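Local structure of methyltransferase-like protein 5 (Pyrococcus horikoshii, 1WY7) at residues Lys16-Pro21 and Lys82-Val87; Glu49-Ala54 and Arg112-Ile117; Asp142-Ile147 and Tyr198-Val203. The protein binds S-adenosyl-L-homocysteine in a Rossmann-like methyltransferase fold and probably transfers methyl groups from S-adenosylmethionine, perhaps to RNA. All blocks are in the same frame, centred on the assembly; numbering follows the deposited sequence.

Interaction 1. Residues Lys16-Pro21 and Lys82-Val87; sequences KGFKNP and KEAVDV. With SAH (S-adenosyl-L-homocysteine), chain E.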
loop_
_atom_site.group_PDB
_atom_site.type_symbol
_atom_site.label_atom_id
_atom_site.label_comp_id
_atom_site.label_asym_id
_atom_site.label_seq_id
_atom_site.Cartn_x
_atom_site.Cartn_y
_atom_site.Cartn_z
ATOM N N LYS A 16 15.395 -2.914 -3.263
ATOM C CA LYS A 16 15.410 -4.179 -3.993
ATOM C C LYS A 16 13.991 -4.650 -4.303
ATOM O O LYS A 16 13.083 -4.428 -3.509
ATOM C CB LYS A 16 16.144 -5.240 -3.168
ATOM C CG LYS A 16 17.641 -4.988 -3.043
ATOM C CD LYS A 16 17.930 -3.639 -2.390
ATOM C CE LYS A 16 19.367 -3.161 -2.640
ATOM N NZ LYS A 16 20.399 -3.992 -1.958
ATOM N N GLY A 17 13.808 -5.292 -5.459
ATOM C CA GLY A 17 12.497 -5.791 -5.849
ATOM C C GLY A 17 12.307 -7.257 -5.490
ATOM O O GLY A 17 13.146 -7.844 -4.802
ATOM N N PHE A 18 11.202 -7.849 -5.946
ATOM C CA PHE A 18 10.904 -9.259 -5.671
ATOM C C PHE A 18 11.915 -10.206 -6.312
ATOM O O PHE A 18 12.299 -10.024 -7.460
ATOM C CB PHE A 18 9.518 -9.635 -6.198
ATOM C CG PHE A 18 8.377 -9.013 -5.447
ATOM C CD1 PHE A 18 7.852 -7.786 -5.838
ATOM C CD2 PHE A 18 7.812 -9.668 -4.354
ATOM C CE1 PHE A 18 6.776 -7.221 -5.155
ATOM C CE2 PHE A 18 6.736 -9.112 -3.662
ATOM C CZ PHE A 18 6.216 -7.886 -4.064
ATOM N N LYS A 19 12.325 -11.222 -5.564
ATOM C CA LYS A 19 13.274 -12.234 -6.033
ATOM C C LYS A 19 12.693 -13.006 -7.227
ATOM O O LYS A 19 13.313 -13.105 -8.292
ATOM C CB LYS A 19 13.565 -13.218 -4.893
ATOM C CG LYS A 19 12.376 -14.151 -4.536
ATOM C CD LYS A 19 11.082 -13.385 -4.176
ATOM C CE LYS A 19 9.838 -14.250 -4.427
ATOM N NZ LYS A 19 8.542 -13.572 -4.076
ATOM N N ASN A 20 11.506 -13.569 -7.031
ATOM C CA ASN A 20 10.823 -14.322 -8.079
ATOM C C ASN A 20 9.333 -14.038 -7.931
ATOM O O ASN A 20 8.598 -14.790 -7.288
ATOM C CB ASN A 20 11.089 -15.826 -7.952
ATOM C CG ASN A 20 10.815 -16.579 -9.250
ATOM O OD1 ASN A 20 10.103 -16.091 -10.134
ATOM N ND2 ASN A 20 11.373 -17.782 -9.361
ATOM N N PRO A 21 8.872 -12.939 -8.540
ATOM C CA PRO A 21 7.473 -12.507 -8.493
ATOM C C PRO A 21 6.445 -13.582 -8.798
ATOM O O PRO A 21 6.517 -14.250 -9.829
ATOM C CB PRO A 21 7.417 -11.390 -9.534
ATOM C CG PRO A 21 8.802 -10.881 -9.584
ATOM C CD PRO A 21 9.627 -12.129 -9.509
ATOM N N LYS A 82 6.594 -15.322 2.491
ATOM C CA LYS A 82 7.874 -15.277 3.194
ATOM C C LYS A 82 9.024 -14.786 2.313
ATOM O O LYS A 82 9.881 -14.021 2.765
ATOM C CB LYS A 82 8.214 -16.670 3.737
ATOM C CG LYS A 82 9.647 -16.839 4.250
ATOM C CD LYS A 82 10.014 -15.808 5.317
ATOM C CE LYS A 82 11.289 -16.212 6.079
ATOM N NZ LYS A 82 12.433 -16.550 5.177
ATOM N N GLU A 83 9.046 -15.233 1.063
ATOM C CA GLU A 83 10.098 -14.830 0.132
ATOM C C GLU A 83 10.123 -13.326 -0.118
ATOM O O GLU A 83 11.165 -12.756 -0.436
ATOM C CB GLU A 83 9.928 -15.566 -1.189
ATOM C CG GLU A 83 10.301 -17.030 -1.112
ATOM C CD GLU A 83 9.812 -17.798 -2.319
ATOM O OE1 GLU A 83 8.600 -18.122 -2.366
ATOM O OE2 GLU A 83 10.637 -18.060 -3.224
ATOM N N ALA A 84 8.965 -12.691 0.022
ATOM C CA ALA A 84 8.868 -11.253 -0.155
ATOM C C ALA A 84 9.394 -10.603 1.122
ATOM O O ALA A 84 10.064 -9.574 1.076
ATOM C CB ALA A 84 7.408 -10.848 -0.409
ATOM N N VAL A 85 9.093 -11.221 2.260
ATOM C CA VAL A 85 9.540 -10.709 3.547
ATOM C C VAL A 85 11.067 -10.673 3.623
ATOM O O VAL A 85 11.629 -9.778 4.249
ATOM C CB VAL A 85 8.954 -11.565 4.698
ATOM C CG1 VAL A 85 9.471 -11.078 6.058
ATOM C CG2 VAL A 85 7.438 -11.479 4.657
ATOM N N ASP A 86 11.738 -11.632 2.982
ATOM C CA ASP A 86 13.203 -11.643 2.996
ATOM C C ASP A 86 13.734 -10.328 2.423
ATOM O O ASP A 86 14.659 -9.731 2.970
ATOM C CB ASP A 86 13.767 -12.809 2.176
ATOM C CG ASP A 86 13.380 -14.167 2.731
ATOM O OD1 ASP A 86 13.406 -14.346 3.969
ATOM O OD2 ASP A 86 13.055 -15.061 1.917
ATOM N N VAL A 87 13.142 -9.889 1.320
ATOM C CA VAL A 87 13.527 -8.640 0.667
ATOM C C VAL A 87 13.114 -7.464 1.541
ATOM O O VAL A 87 13.856 -6.493 1.694
ATOM C CB VAL A 87 12.831 -8.506 -0.719
ATOM C CG1 VAL A 87 13.218 -7.192 -1.394
ATOM C CG2 VAL A 87 13.206 -9.694 -1.599
HETATM N N SAH E . 6.070 -4.238 -3.413
HETATM C CA SAH E . 4.817 -3.493 -3.172
HETATM C CB SAH E . 3.717 -4.528 -2.890
HETATM C CG SAH E . 3.116 -4.858 -4.209
HETATM S SD SAH E . 1.811 -6.081 -4.441
HETATM C C SAH E . 5.095 -2.522 -2.056
HETATM O O SAH E . 6.303 -2.209 -1.821
HETATM O OXT SAH E . 4.052 -2.115 -1.444
HETATM C "C5'" SAH E . 1.096 -6.385 -2.839
HETATM C "C4'" SAH E . 1.476 -7.658 -2.069
HETATM O "O4'" SAH E . 0.267 -8.326 -1.629
HETATM C "C3'" SAH E . 2.179 -8.760 -2.865
HETATM O "O3'" SAH E . 3.557 -8.648 -2.457
HETATM C "C2'" SAH E . 1.600 -10.091 -2.360
HETATM O "O2'" SAH E . 2.434 -11.173 -2.011
HETATM C "C1'" SAH E . 0.636 -9.632 -1.253
HETATM N N9 SAH E . -0.569 -10.439 -1.126
HETATM C C8 SAH E . -1.374 -11.016 -2.093
HETATM N N7 SAH E . -2.402 -11.667 -1.609
HETATM C C5 SAH E . -2.279 -11.517 -0.231
HETATM C C6 SAH E . -3.059 -11.957 0.873
HETATM N N6 SAH E . -4.186 -12.684 0.708
HETATM N N1 SAH E . -2.667 -11.644 2.153
HETATM C C2 SAH E . -1.543 -10.907 2.314
HETATM N N3 SAH E . -0.722 -10.427 1.351
HETATM C C4 SAH E . -1.149 -10.766 0.082
#

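Interaction 2. Residues Glu49-Ala54 and Arg112-Ile117; sequences EGKVVA and RVDIVI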
loop_
_atom_site.group_PDB
_atom_site.type_symbol
_atom_site.label_atom_id
_atom_site.label_comp_id
_atom_site.label_asym_id
_atom_site.label_seq_id
_atom_site.Cartn_x
_atom_site.Cartn_y
_atom_site.Cartn_z
ATOM N N GLU A 49 3.518 10.977 10.312
ATOM C CA GLU A 49 4.423 11.312 11.398
ATOM C C GLU A 49 3.903 10.941 12.779
ATOM O O GLU A 49 2.848 11.413 13.199
ATOM C CB GLU A 49 4.739 12.801 11.333
ATOM C CG GLU A 49 5.934 13.223 12.147
ATOM C CD GLU A 49 6.353 14.637 11.818
ATOM O OE1 GLU A 49 7.405 15.079 12.337
ATOM O OE2 GLU A 49 5.628 15.303 11.037
ATOM N N GLY A 50 4.652 10.082 13.469
ATOM C CA GLY A 50 4.280 9.657 14.802
ATOM C C GLY A 50 3.116 8.687 14.863
ATOM O O GLY A 50 2.616 8.387 15.944
ATOM N N LYS A 51 2.682 8.183 13.714
ATOM C CA LYS A 51 1.552 7.260 13.690
ATOM C C LYS A 51 1.952 5.788 13.596
ATOM O O LYS A 51 3.037 5.457 13.107
ATOM C CB LYS A 51 0.644 7.596 12.505
ATOM C CG LYS A 51 0.194 9.043 12.460
ATOM C CD LYS A 51 -0.850 9.350 13.515
ATOM C CE LYS A 51 -1.300 10.806 13.411
ATOM N NZ LYS A 51 -2.644 11.025 14.016
ATOM N N VAL A 52 1.072 4.914 14.079
ATOM C CA VAL A 52 1.297 3.474 13.990
ATOM C C VAL A 52 0.661 3.108 12.654
ATOM O O VAL A 52 -0.552 3.223 12.479
ATOM C CB VAL A 52 0.597 2.709 15.141
ATOM C CG1 VAL A 52 0.811 1.212 14.974
ATOM C CG2 VAL A 52 1.166 3.157 16.474
ATOM N N VAL A 53 1.487 2.696 11.703
ATOM C CA VAL A 53 1.003 2.372 10.365
ATOM C C VAL A 53 1.055 0.906 9.970
ATOM O O VAL A 53 2.044 0.217 10.222
ATOM C CB VAL A 53 1.796 3.162 9.280
ATOM C CG1 VAL A 53 1.250 2.834 7.888
ATOM C CG2 VAL A 53 1.721 4.658 9.562
ATOM N N ALA A 54 -0.016 0.443 9.332
ATOM C CA ALA A 54 -0.065 -0.927 8.849
ATOM C C ALA A 54 0.055 -0.860 7.331
ATOM O O ALA A 54 -0.653 -0.088 6.677
ATOM C CB ALA A 54 -1.388 -1.599 9.258
ATOM N N ARG A 112 -5.234 -3.230 15.914
ATOM C CA ARG A 112 -5.699 -1.896 15.577
ATOM C C ARG A 112 -4.512 -0.948 15.395
ATOM O O ARG A 112 -3.580 -0.946 16.193
ATOM C CB ARG A 112 -6.635 -1.378 16.664
ATOM C CG ARG A 112 -7.263 -0.058 16.314
ATOM C CD ARG A 112 -8.712 -0.005 16.742
ATOM N NE ARG A 112 -9.386 1.151 16.157
ATOM C CZ ARG A 112 -10.010 1.149 14.980
ATOM N NH1 ARG A 112 -10.064 0.045 14.250
ATOM N NH2 ARG A 112 -10.571 2.261 14.528
ATOM N N VAL A 113 -4.551 -0.157 14.329
ATOM C CA VAL A 113 -3.487 0.796 14.030
ATOM C C VAL A 113 -4.093 2.178 13.801
ATOM O O VAL A 113 -5.317 2.324 13.774
ATOM C CB VAL A 113 -2.734 0.392 12.745
ATOM C CG1 VAL A 113 -2.135 -1.002 12.897
ATOM C CG2 VAL A 113 -3.684 0.432 11.562
ATOM N N ASP A 114 -3.241 3.187 13.630
ATOM C CA ASP A 114 -3.707 4.555 13.372
ATOM C C ASP A 114 -4.026 4.757 11.896
ATOM O O ASP A 114 -5.038 5.377 11.544
ATOM C CB ASP A 114 -2.645 5.598 13.753
ATOM C CG ASP A 114 -2.402 5.690 15.252
ATOM O OD1 ASP A 114 -3.385 5.657 16.025
ATOM O OD2 ASP A 114 -1.223 5.817 15.653
ATOM N N ILE A 115 -3.155 4.242 11.033
ATOM C CA ILE A 115 -3.320 4.404 9.594
ATOM C C ILE A 115 -2.991 3.142 8.797
ATOM O O ILE A 115 -2.126 2.356 9.166
ATOM C CB ILE A 115 -2.398 5.569 9.037
ATOM C CG1 ILE A 115 -3.009 6.946 9.308
ATOM C CG2 ILE A 115 -2.213 5.446 7.532
ATOM C CD1 ILE A 115 -2.815 7.436 10.687
ATOM N N VAL A 116 -3.700 2.958 7.693
ATOM C CA VAL A 116 -3.411 1.855 6.806
ATOM C C VAL A 116 -2.978 2.444 5.459
ATOM O O VAL A 116 -3.596 3.382 4.960
ATOM C CB VAL A 116 -4.642 0.952 6.517
ATOM C CG1 VAL A 116 -4.302 0.032 5.369
ATOM C CG2 VAL A 116 -5.047 0.130 7.750
ATOM N N ILE A 117 -1.908 1.904 4.890
ATOM C CA ILE A 117 -1.469 2.306 3.563
ATOM C C ILE A 117 -1.329 0.979 2.838
ATOM O O ILE A 117 -0.901 -0.011 3.437
ATOM C CB ILE A 117 -0.121 3.051 3.579
ATOM C CG1 ILE A 117 0.985 2.160 4.156
ATOM C CG2 ILE A 117 -0.277 4.344 4.375
ATOM C CD1 ILE A 117 2.355 2.860 4.265
#

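Interaction 3. Residues Asp142-Ile147 and Tyr198-Val203; sequences DVVYSI and YRFSKV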
loop_
_atom_site.group_PDB
_atom_site.type_symbol
_atom_site.label_atom_id
_atom_site.label_comp_id
_atom_site.label_asym_id
_atom_site.label_seq_id
_atom_site.Cartn_x
_atom_site.Cartn_y
_atom_site.Cartn_z
ATOM N N ASP A 142 -9.136 3.952 11.101
ATOM C CA ASP A 142 -10.144 4.961 10.781
ATOM C C ASP A 142 -9.725 5.788 9.559
ATOM O O ASP A 142 -10.534 6.536 9.004
ATOM C CB ASP A 142 -10.392 5.878 11.984
ATOM C CG ASP A 142 -11.269 5.223 13.050
ATOM O OD1 ASP A 142 -11.259 5.713 14.201
ATOM O OD2 ASP A 142 -11.973 4.233 12.732
ATOM N N VAL A 143 -8.460 5.646 9.151
ATOM C CA VAL A 143 -7.938 6.329 7.964
ATOM C C VAL A 143 -7.207 5.316 7.080
ATOM O O VAL A 143 -6.255 4.667 7.515
ATOM C CB VAL A 143 -6.956 7.472 8.324
ATOM C CG1 VAL A 143 -6.430 8.117 7.034
ATOM C CG2 VAL A 143 -7.657 8.529 9.178
ATOM N N VAL A 144 -7.645 5.193 5.832
ATOM C CA VAL A 144 -7.055 4.241 4.894
ATOM C C VAL A 144 -6.591 4.880 3.591
ATOM O O VAL A 144 -7.314 5.687 3.001
ATOM C CB VAL A 144 -8.084 3.132 4.520
ATOM C CG1 VAL A 144 -7.501 2.203 3.473
ATOM C CG2 VAL A 144 -8.522 2.389 5.772
ATOM N N TYR A 145 -5.386 4.512 3.149
ATOM C CA TYR A 145 -4.828 4.994 1.885
ATOM C C TYR A 145 -4.613 3.750 1.033
ATOM O O TYR A 145 -3.903 2.833 1.441
ATOM C CB TYR A 145 -3.477 5.709 2.085
ATOM C CG TYR A 145 -3.556 7.065 2.766
ATOM C CD1 TYR A 145 -3.667 8.249 2.025
ATOM C CD2 TYR A 145 -3.525 7.159 4.154
ATOM C CE1 TYR A 145 -3.744 9.496 2.664
ATOM C CE2 TYR A 145 -3.603 8.385 4.805
ATOM C CZ TYR A 145 -3.712 9.551 4.057
ATOM O OH TYR A 145 -3.810 10.759 4.716
ATOM N N SER A 146 -5.218 3.717 -0.146
ATOM C CA SER A 146 -5.082 2.565 -1.015
ATOM C C SER A 146 -4.957 2.952 -2.473
ATOM O O SER A 146 -5.180 4.101 -2.845
ATOM C CB SER A 146 -6.279 1.623 -0.827
ATOM O OG SER A 146 -6.060 0.398 -1.507
ATOM N N ILE A 147 -4.585 1.982 -3.301
ATOM C CA ILE A 147 -4.422 2.216 -4.726
ATOM C C ILE A 147 -5.295 1.236 -5.497
ATOM O O ILE A 147 -5.362 0.062 -5.153
ATOM C CB ILE A 147 -2.942 2.038 -5.146
ATOM C CG1 ILE A 147 -2.062 3.044 -4.388
ATOM C CG2 ILE A 147 -2.800 2.231 -6.643
ATOM C CD1 ILE A 147 -0.589 2.944 -4.714
ATOM N N TYR A 198 -6.488 6.470 -3.275
ATOM C CA TYR A 198 -7.589 6.894 -2.420
ATOM C C TYR A 198 -7.202 7.139 -0.983
ATOM O O TYR A 198 -6.247 6.566 -0.475
ATOM C CB TYR A 198 -8.699 5.830 -2.355
ATOM C CG TYR A 198 -9.482 5.562 -3.611
ATOM C CD1 TYR A 198 -8.994 4.698 -4.595
ATOM C CD2 TYR A 198 -10.749 6.121 -3.792
ATOM C CE1 TYR A 198 -9.758 4.392 -5.730
ATOM C CE2 TYR A 198 -11.517 5.822 -4.921
ATOM C CZ TYR A 198 -11.011 4.962 -5.882
ATOM O OH TYR A 198 -11.740 4.712 -7.015
ATOM N N ARG A 199 -7.985 7.992 -0.337
ATOM C CA ARG A 199 -7.851 8.260 1.081
ATOM C C ARG A 199 -9.278 8.110 1.596
ATOM O O ARG A 199 -10.164 8.860 1.185
ATOM C CB ARG A 199 -7.377 9.668 1.381
ATOM C CG ARG A 199 -7.309 9.876 2.895
ATOM C CD ARG A 199 -6.901 11.259 3.308
ATOM N NE ARG A 199 -6.783 11.327 4.764
ATOM C CZ ARG A 199 -7.778 11.646 5.587
ATOM N NH1 ARG A 199 -7.559 11.668 6.897
ATOM N NH2 ARG A 199 -8.982 11.960 5.100
ATOM N N PHE A 200 -9.497 7.129 2.463
ATOM C CA PHE A 200 -10.813 6.861 3.041
ATOM C C PHE A 200 -10.779 7.323 4.500
ATOM O O PHE A 200 -9.759 7.182 5.172
ATOM C CB PHE A 200 -11.115 5.355 3.025
ATOM C CG PHE A 200 -11.072 4.724 1.654
ATOM C CD1 PHE A 200 -12.194 4.718 0.843
ATOM C CD2 PHE A 200 -9.929 4.066 1.216
ATOM C CE1 PHE A 200 -12.185 4.060 -0.386
ATOM C CE2 PHE A 200 -9.909 3.405 -0.006
ATOM C CZ PHE A 200 -11.036 3.399 -0.810
ATOM N N SER A 201 -11.893 7.862 4.986
ATOM C CA SER A 201 -11.985 8.321 6.366
ATOM C C SER A 201 -13.283 7.767 6.958
ATOM O O SER A 201 -14.330 7.815 6.302
ATOM C CB SER A 201 -11.999 9.850 6.398
ATOM O OG SER A 201 -11.987 10.332 7.729
ATOM N N LYS A 202 -13.231 7.241 8.179
ATOM C CA LYS A 202 -14.436 6.679 8.801
ATOM C C LYS A 202 -15.486 7.755 9.094
ATOM O O LYS A 202 -15.213 8.715 9.812
ATOM C CB LYS A 202 -14.087 5.936 10.096
ATOM C CG LYS A 202 -15.284 5.205 10.692
ATOM C CD LYS A 202 -14.884 4.123 11.681
ATOM C CE LYS A 202 -16.045 3.154 11.891
ATOM N NZ LYS A 202 -15.695 2.002 12.776
ATOM N N VAL A 203 -16.684 7.581 8.536
ATOM C CA VAL A 203 -17.775 8.545 8.716
ATOM C C VAL A 203 -17.946 8.926 10.184
ATOM O O VAL A 203 -18.154 8.066 11.043
ATOM C CB VAL A 203 -19.104 7.996 8.156
ATOM C CG1 VAL A 203 -20.212 9.017 8.352
ATOM C CG2 VAL A 203 -18.942 7.676 6.674
#

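Interaction 1. Residues Lys16-Pro21 and Lys82-Val87
Phe18 and Ala84 meet beside the cofactor pocket of a Rossmann-like methyltransferase fold, where the loop Lys16-Pro21 runs along the first turns of helix 82-91. No hydrogen bond joins the two segments; the contact is made by methyl groups, methylenes and one ring, and at one end by backbone carbonyls. From its CB, the Phe18 side chain runs with CG anti to the carbonyl carbon (chi1 -70°), which carries the ring past the helix toward the ligand. CD2 and CE2 approach the Ala84 methyl, CE2 lying 3.7 Å from Ala84 CB. Further out, CE1 comes within 3.5 Å of the amino N of S-adenosyl-L-homocysteine. The ring thus lies between the helix and the ligand, with Gln27 and Thr60 also touching it.

Lys19 reaches across Glu83 at about a right angle, its chain bent at chi2 (-56°), and lays CE 3.5 Å from Glu83 CB. The charged ends stay apart: Glu83 OE1 forms a salt bridge with Lys22, whereas Lys19 NZ has a weak hydrogen bond to Gln27, itself a ligand-binding residue. At the other end of the contact, Val87 CG1 sits 3.5 Å from both Lys16 O and Gly17 O, wedged against two successive carbonyls. At the pocket, the ligand hydroxyl O3' lies near the plane of the Phe18 ring, at its edge, 3.2 Å from Phe18 CZ.

Interaction 2. Residues Glu49-Ala54 and Arg112-Ile117
Val52 O takes two backbone donors at the start of a parallel strand pair: Asp114 N at 2.9 Å and, more nearly straight, Ile115 N. Asp114 also returns a bond through its side chain, OD2 accepting Val52 N at 2.9 Å. That bond is almost linear (170°) and meets the carboxylate on its anti side, 20° out of plane; with CG anti to the carbonyl carbon (chi1 -68°), the group folds back beside Val52. Regular parallel pairing follows, Ala54 N to Ile115 O and Ile117 N to Ala54 O.

On one face the Val53 and Ile117 side chains cross at about a right angle, Val53 CG1 3.8 Å from Ile117 CD1, while Ile115 CD1 lies against the Lys51 methylenes. On the opposite face Val113 sets both methyls 3.8 Å from Ala54 CB.

In the next shell, Leu63 and Ala67 of helix 62-69 back Ile117, and Ile140 of helix 131-140 touches Ala54, Val113 and Val116. Val53 also pairs with strand 74-79 and Val116 with strand 143-149, which places these strands inside the Rossmann-like sheet. The carboxylate thus stands in for a backbone acceptor at Val52 N, extending the polar pairing beyond the first parallel bridge.

Interaction 3. Residues Asp142-Ile147 and Tyr198-Val203
Tyr198 N gives a 2.7 Å bond to Ser146 O and Tyr198 O accepts Ser146 N, closing one hydrogen-bonded pair of an antiparallel strand contact. Arg199 stands in a non-hydrogen-bonded pair with Tyr145, on the face of Val143 and Tyr145. Its chain is extended, CG anti to the backbone N (chi1 178°), and runs alongside the tyrosine in the same direction: CG lies over the ring face, a CH-pi contact 4.0 Å from the Tyr145 centroid, and the guanidinium plane is turned 70° from the ring. The Tyr145 hydroxyl lies at the guanidinium edge, in plane, and is hydrogen-bonded to Asp47; Arg199 NH1 forms a salt bridge with that same carboxylate, and NH2 bonds Thr170. A leucine at Arg199 would probably leave Asp47 without this charged mate and Thr170 without its donor.

Phe200, on the face of Tyr198 and Ser146, pairs with Val144 through two backbone bonds; its CD2 packs 3.8 Å from Val144 CG1, and Ser146 CB sits at the ring edge. Ser201 forms a non-hydrogen-bonded pair with Val143, and Lys202 N bonds Asp142 O. Lys202 CD passes 3.1 Å from Asp142 OD2, whose salt bridge goes to Arg112. Helix 152-164 packs on Tyr198 and Phe200, helix 32-44 on Tyr145; antiparallel strand 191-202, inserted between strands 143-149 and 167-179, is the hallmark of the seven-stranded methyltransferase sheet.

Overall arrangement
Interactions 2 and 3 belong to one seven-stranded sheet, with centres 12 Å apart. Their strands 115-118 and 143-149 are neighbours, joined by a probable hydrogen bond from Tyr145 N to Val116 O and by packing of Ile115 on Val143 and Tyr145. Interaction 2 is parallel and central; interaction 3 is where antiparallel strand 191-202 joins the sheet. Interaction 1 lies near the surface, its centre 23 Å from that of interaction 2 and 27 Å from that of interaction 3. Along the chain interactions 1 and 2 alternate their segments, and both close before interaction 3 opens. Among them, interaction 1 alone touches the ligand directly; the other two are strand pairings within the sheet that carries the pocket.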